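Local coordinates for protein thiamine pyrophosphokinase (Saccharomyces cerevisiae, PDB 1IG0) that transfers a pyrophosphate group from ATP to thiamine, making thiamine diphosphate and AMP, and works as a homodimer, at residues C67-A72 and S124-K129; K104-Y109 and V114-Q119. One frame throughout, in Å; residues are numbered along the deposited sequence.

Interaction 1 of 2, residues C67-A72 and S124-K129. With VIB (3-(4-amino-2-methyl-pyrimidin-5-ylmethyl)-5-(2-hydroxy-ethyl)-4-methyl-thiazol-3-ium), chain D.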
# COMPACT_ATOMS: atom_id res chain seq x y z
N CYS B 67 3.94 21.61 1.35
CA CYS B 67 4.01 20.86 0.11
C CYS B 67 5.38 20.19 0.01
O CYS B 67 6.41 20.85 0.16
CB CYS B 67 3.82 21.79 -1.10
SG CYS B 67 2.11 22.23 -1.45
N ALA B 68 5.38 18.89 -0.24
CA ALA B 68 6.62 18.15 -0.37
C ALA B 68 7.10 18.17 -1.82
O ALA B 68 6.60 17.44 -2.67
CB ALA B 68 6.43 16.71 0.09
N ASP B 69 8.08 19.04 -2.09
CA ASP B 69 8.67 19.19 -3.41
C ASP B 69 7.65 19.21 -4.55
O ASP B 69 6.94 20.20 -4.73
CB ASP B 69 9.69 18.06 -3.65
CG ASP B 69 10.58 18.32 -4.85
OD1 ASP B 69 10.49 19.43 -5.42
OD2 ASP B 69 11.37 17.42 -5.21
N GLY B 70 7.59 18.13 -5.31
CA GLY B 70 6.66 18.05 -6.43
C GLY B 70 5.20 18.29 -6.09
O GLY B 70 4.40 18.60 -6.97
N ALA B 71 4.85 18.16 -4.82
CA ALA B 71 3.48 18.37 -4.37
C ALA B 71 3.00 19.77 -4.76
O ALA B 71 1.79 20.00 -4.88
CB ALA B 71 3.39 18.19 -2.87
N ALA B 72 3.94 20.69 -4.94
CA ALA B 72 3.60 22.06 -5.32
C ALA B 72 2.97 22.05 -6.71
O ALA B 72 2.03 22.80 -6.97
CB ALA B 72 4.85 22.93 -5.32
N SER B 124 17.43 11.15 2.93
CA SER B 124 16.21 11.37 3.69
C SER B 124 15.11 11.62 2.66
O SER B 124 15.37 12.17 1.59
CB SER B 124 16.34 12.58 4.61
OG SER B 124 16.32 13.79 3.88
N THR B 125 13.89 11.20 2.97
CA THR B 125 12.77 11.38 2.06
C THR B 125 12.22 12.79 2.20
O THR B 125 12.54 13.51 3.15
CB THR B 125 11.65 10.39 2.38
OG1 THR B 125 11.18 10.63 3.72
CG2 THR B 125 12.15 8.95 2.26
N ASP B 126 11.40 13.21 1.24
CA ASP B 126 10.80 14.53 1.30
C ASP B 126 9.87 14.55 2.51
O ASP B 126 9.68 15.59 3.14
CB ASP B 126 10.01 14.84 0.04
CG ASP B 126 10.90 15.07 -1.17
OD1 ASP B 126 11.93 15.74 -1.03
OD2 ASP B 126 10.55 14.58 -2.27
N PHE B 127 9.31 13.39 2.84
CA PHE B 127 8.41 13.27 3.97
C PHE B 127 9.15 13.64 5.26
O PHE B 127 8.68 14.45 6.05
CB PHE B 127 7.86 11.84 4.08
CG PHE B 127 6.56 11.73 4.83
CD1 PHE B 127 5.48 11.08 4.26
CD2 PHE B 127 6.42 12.28 6.10
CE1 PHE B 127 4.27 10.98 4.94
CE2 PHE B 127 5.22 12.18 6.79
CZ PHE B 127 4.14 11.53 6.21
N THR B 128 10.33 13.04 5.45
CA THR B 128 11.13 13.33 6.64
C THR B 128 11.54 14.80 6.65
O THR B 128 11.58 15.42 7.71
CB THR B 128 12.39 12.45 6.70
OG1 THR B 128 12.00 11.08 6.83
CG2 THR B 128 13.26 12.84 7.88
N LYS B 129 11.85 15.34 5.48
CA LYS B 129 12.24 16.75 5.39
C LYS B 129 11.06 17.62 5.85
O LYS B 129 11.25 18.63 6.52
CB LYS B 129 12.60 17.10 3.94
CG LYS B 129 13.88 16.45 3.42
CD LYS B 129 14.16 16.87 1.99
CE LYS B 129 15.51 16.35 1.50
NZ LYS B 129 15.58 14.86 1.44
CM2 VIB D . 19.94 2.22 1.66
N4A VIB D . 20.21 6.97 0.27
CM4 VIB D . 17.03 8.84 -3.36
O1 VIB D . 12.94 9.96 -0.96
C7 VIB D . 13.63 10.30 -2.16
C6 VIB D . 15.10 10.67 -1.83
C2 VIB D . 16.71 7.66 0.03
S1 VIB D . 15.57 8.96 0.48
C5 VIB D . 15.80 9.46 -1.23
C4 VIB D . 16.66 8.64 -1.89
N3 VIB D . 17.11 7.69 -1.16
C7A VIB D . 18.07 6.65 -1.66
C4A VIB D . 19.61 5.70 0.13
N3A VIB D . 20.06 4.63 0.93
C2A VIB D . 19.47 3.36 0.81
N1A VIB D . 18.43 3.17 -0.12
C6A VIB D . 17.98 4.24 -0.92
C5A VIB D . 18.56 5.51 -0.80
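A68 and D126 meet through their methyl and methylene carbons, CB to CB at 4.0 Å, where the backbones come nearest. D69 CB lies 3.8 Å from D126 OD2, a carboxylate oxygen resting against a methylene. No hydrogen bond joins the segments.

The carboxylates of D69 and D126 stand with planes 80° apart and OD2 to OD2 at 4.2 Å; D97 brings a third acid close to D69.

The setting is the C-terminal edge of the parallel part of an alpha/beta sheet: strand 64-68 ends in a type II' turn, A68 to A71, facing the first turn of helix 126-139.

One capping bond starts helix 126-139: T125 is the N-cap, and with chi1 at 61°, OG1 sits between its own N and carbonyl carbon and accepts from T128 N at 3.1 Å and 165°. Separately, K129 NZ reaches back to S124 OG at 2.8 Å.

T125 CA lies 3.3 Å from O1 of thiamine, and S124 O 3.4 Å from its S1. S285 of the second subunit also bonds the thiamine, so the site is shared across the dimer. An alanine at T125 would remove OG1 and CG2, which would probably leave T128 N without its cap and open a gap beside the thiamine hydroxyl.

Interaction 2 of 2, residues K104-Y109 and V114-Q119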
# COMPACT_ATOMS: atom_id res chain seq x y z
N LYS B 104 7.50 26.95 -14.01
CA LYS B 104 6.32 27.80 -13.96
C LYS B 104 5.73 27.81 -12.54
O LYS B 104 5.36 28.86 -12.01
CB LYS B 104 5.28 27.30 -14.96
CG LYS B 104 3.89 27.91 -14.82
CD LYS B 104 2.99 27.53 -15.98
CE LYS B 104 2.94 26.02 -16.19
NZ LYS B 104 2.41 25.29 -15.01
N VAL B 105 5.65 26.63 -11.94
CA VAL B 105 5.11 26.50 -10.59
C VAL B 105 6.02 27.18 -9.56
O VAL B 105 5.53 27.85 -8.65
CB VAL B 105 4.94 25.01 -10.20
CG1 VAL B 105 4.49 24.90 -8.75
CG2 VAL B 105 3.92 24.36 -11.12
N TYR B 106 7.33 27.01 -9.72
CA TYR B 106 8.28 27.63 -8.80
C TYR B 106 8.12 29.14 -8.79
O TYR B 106 8.01 29.76 -7.73
CB TYR B 106 9.71 27.27 -9.20
CG TYR B 106 10.77 28.01 -8.41
CD1 TYR B 106 10.95 27.77 -7.05
CD2 TYR B 106 11.57 28.98 -9.01
CE1 TYR B 106 11.91 28.47 -6.31
CE2 TYR B 106 12.52 29.69 -8.28
CZ TYR B 106 12.69 29.43 -6.93
OH TYR B 106 13.62 30.13 -6.21
N LYS B 107 8.11 29.74 -9.98
CA LYS B 107 7.97 31.18 -10.11
C LYS B 107 6.68 31.70 -9.49
O LYS B 107 6.68 32.73 -8.82
CB LYS B 107 8.03 31.61 -11.58
CG LYS B 107 9.41 31.54 -12.22
CD LYS B 107 9.47 32.48 -13.43
CE LYS B 107 10.86 32.54 -14.05
NZ LYS B 107 11.20 31.30 -14.82
N TYR B 108 5.58 30.98 -9.71
CA TYR B 108 4.29 31.38 -9.18
C TYR B 108 4.25 31.46 -7.66
O TYR B 108 3.80 32.46 -7.09
CB TYR B 108 3.20 30.41 -9.64
CG TYR B 108 1.83 30.73 -9.07
CD1 TYR B 108 1.09 31.80 -9.55
CD2 TYR B 108 1.31 29.98 -8.02
CE1 TYR B 108 -0.16 32.12 -9.00
CE2 TYR B 108 0.07 30.28 -7.46
CZ TYR B 108 -0.66 31.35 -7.96
OH TYR B 108 -1.88 31.66 -7.41
N TYR B 109 4.72 30.41 -6.99
CA TYR B 109 4.72 30.38 -5.54
C TYR B 109 5.78 31.27 -4.91
O TYR B 109 5.58 31.81 -3.82
CB TYR B 109 4.87 28.94 -5.04
CG TYR B 109 3.60 28.14 -5.21
CD1 TYR B 109 3.61 26.88 -5.80
CD2 TYR B 109 2.37 28.66 -4.79
CE1 TYR B 109 2.43 26.16 -5.98
CE2 TYR B 109 1.19 27.95 -4.96
CZ TYR B 109 1.22 26.70 -5.55
OH TYR B 109 0.05 26.00 -5.73
N VAL B 114 5.69 32.32 -0.94
CA VAL B 114 5.68 31.04 -0.23
C VAL B 114 7.12 30.78 0.19
O VAL B 114 8.04 31.01 -0.58
CB VAL B 114 5.21 29.88 -1.14
CG1 VAL B 114 5.46 28.54 -0.45
CG2 VAL B 114 3.74 30.04 -1.48
N THR B 115 7.31 30.31 1.42
CA THR B 115 8.65 30.03 1.90
C THR B 115 9.12 28.72 1.28
O THR B 115 8.68 27.64 1.67
CB THR B 115 8.70 29.91 3.43
OG1 THR B 115 8.27 31.14 4.02
CG2 THR B 115 10.12 29.61 3.90
N ILE B 116 10.02 28.83 0.30
CA ILE B 116 10.54 27.66 -0.39
C ILE B 116 11.93 27.31 0.14
O ILE B 116 12.83 28.15 0.14
CB ILE B 116 10.62 27.91 -1.91
CG1 ILE B 116 9.23 28.31 -2.43
CG2 ILE B 116 11.11 26.66 -2.62
CD1 ILE B 116 9.19 28.68 -3.89
N ILE B 117 12.08 26.08 0.61
CA ILE B 117 13.34 25.61 1.17
C ILE B 117 13.92 24.44 0.38
O ILE B 117 13.25 23.42 0.19
CB ILE B 117 13.16 25.17 2.64
CG1 ILE B 117 12.59 26.33 3.46
CG2 ILE B 117 14.49 24.70 3.22
CD1 ILE B 117 12.19 25.94 4.87
N LYS B 118 15.16 24.60 -0.05
CA LYS B 118 15.84 23.56 -0.82
C LYS B 118 16.72 22.70 0.09
O LYS B 118 17.46 23.21 0.92
CB LYS B 118 16.68 24.20 -1.93
CG LYS B 118 17.42 23.21 -2.83
CD LYS B 118 17.96 23.92 -4.07
CE LYS B 118 18.75 22.99 -4.98
NZ LYS B 118 20.05 22.60 -4.37
N GLN B 119 16.61 21.38 -0.08
CA GLN B 119 17.39 20.41 0.68
C GLN B 119 17.80 19.33 -0.33
O GLN B 119 16.95 18.63 -0.87
CB GLN B 119 16.55 19.80 1.80
CG GLN B 119 16.23 20.78 2.93
CD GLN B 119 17.44 21.09 3.79
OE1 GLN B 119 17.77 20.34 4.72
NE2 GLN B 119 18.13 22.18 3.48
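V114 opens the contact with a backbone bond to Y109: its N donates to Y109 O at 2.9 Å with an N-H...O angle of 162°. This bond ties the C-terminal part of helix 103-111 directly to the start of the segment 114-119. The same residue packs with its side chain. V114 CB comes within 3.3 Å of Y109 O, and CG2 lies 3.8 Å from Y109 CD2, an oblique approach to the ring. The two side chains run side by side and point the same way. Y109 has CG anti to its carbonyl carbon (chi1 -75°), which carries the outer ring onward, away from the strand, while CB and CD2 stay against the valine.

Two residues on, I116 turns its side chain to the helix again; T115 between them points away, so V114 and I116 face the helix on alternate positions. The CD1 of I116 makes the main touch, 3.6 Å from Y106 CE1 and 3.7 Å from Y106 CD1, so one methyl meets one side of the tyrosine ring obliquely. That methyl also reaches Y109 CB, at a looser 4.5 Å, and thereby spans two residues one helical turn apart.

I117 is bound through its backbone to I94 and G96, and T115 to N92 and I94, which places strand 115-118 beside strand 93-96. The contact is thus the second half of a beta-alpha-beta unit: helix 103-111 lies over these two strands and also packs against helix 71-78, V105 on Y76 and Y109 on L75.

How the interactions relate
The two interactions have centres about 12 Å apart, and all four segments fall within the catalytic domain. Along the chain interaction 2 is nested inside the loop closed by interaction 1: strand 64-68 and helix 71-78 come first, then helix 103-111 and strand 115-118. Both reach the same sheet, in which strand 93-96 separates strand 64-68 from strand 115-118, the outermost strand at that end within the chain. They also touch directly: A72 O is 3.5 Å from Y109 CE1, and K129 CE is 3.6 Å from Q119 O. Helix 126-139 is the next element after strand 115-118, and segment 124-129 holds S124 and T125 of the thiamine pocket, so the chain passes from the edge strand of interaction 2 to the pocket of interaction 1.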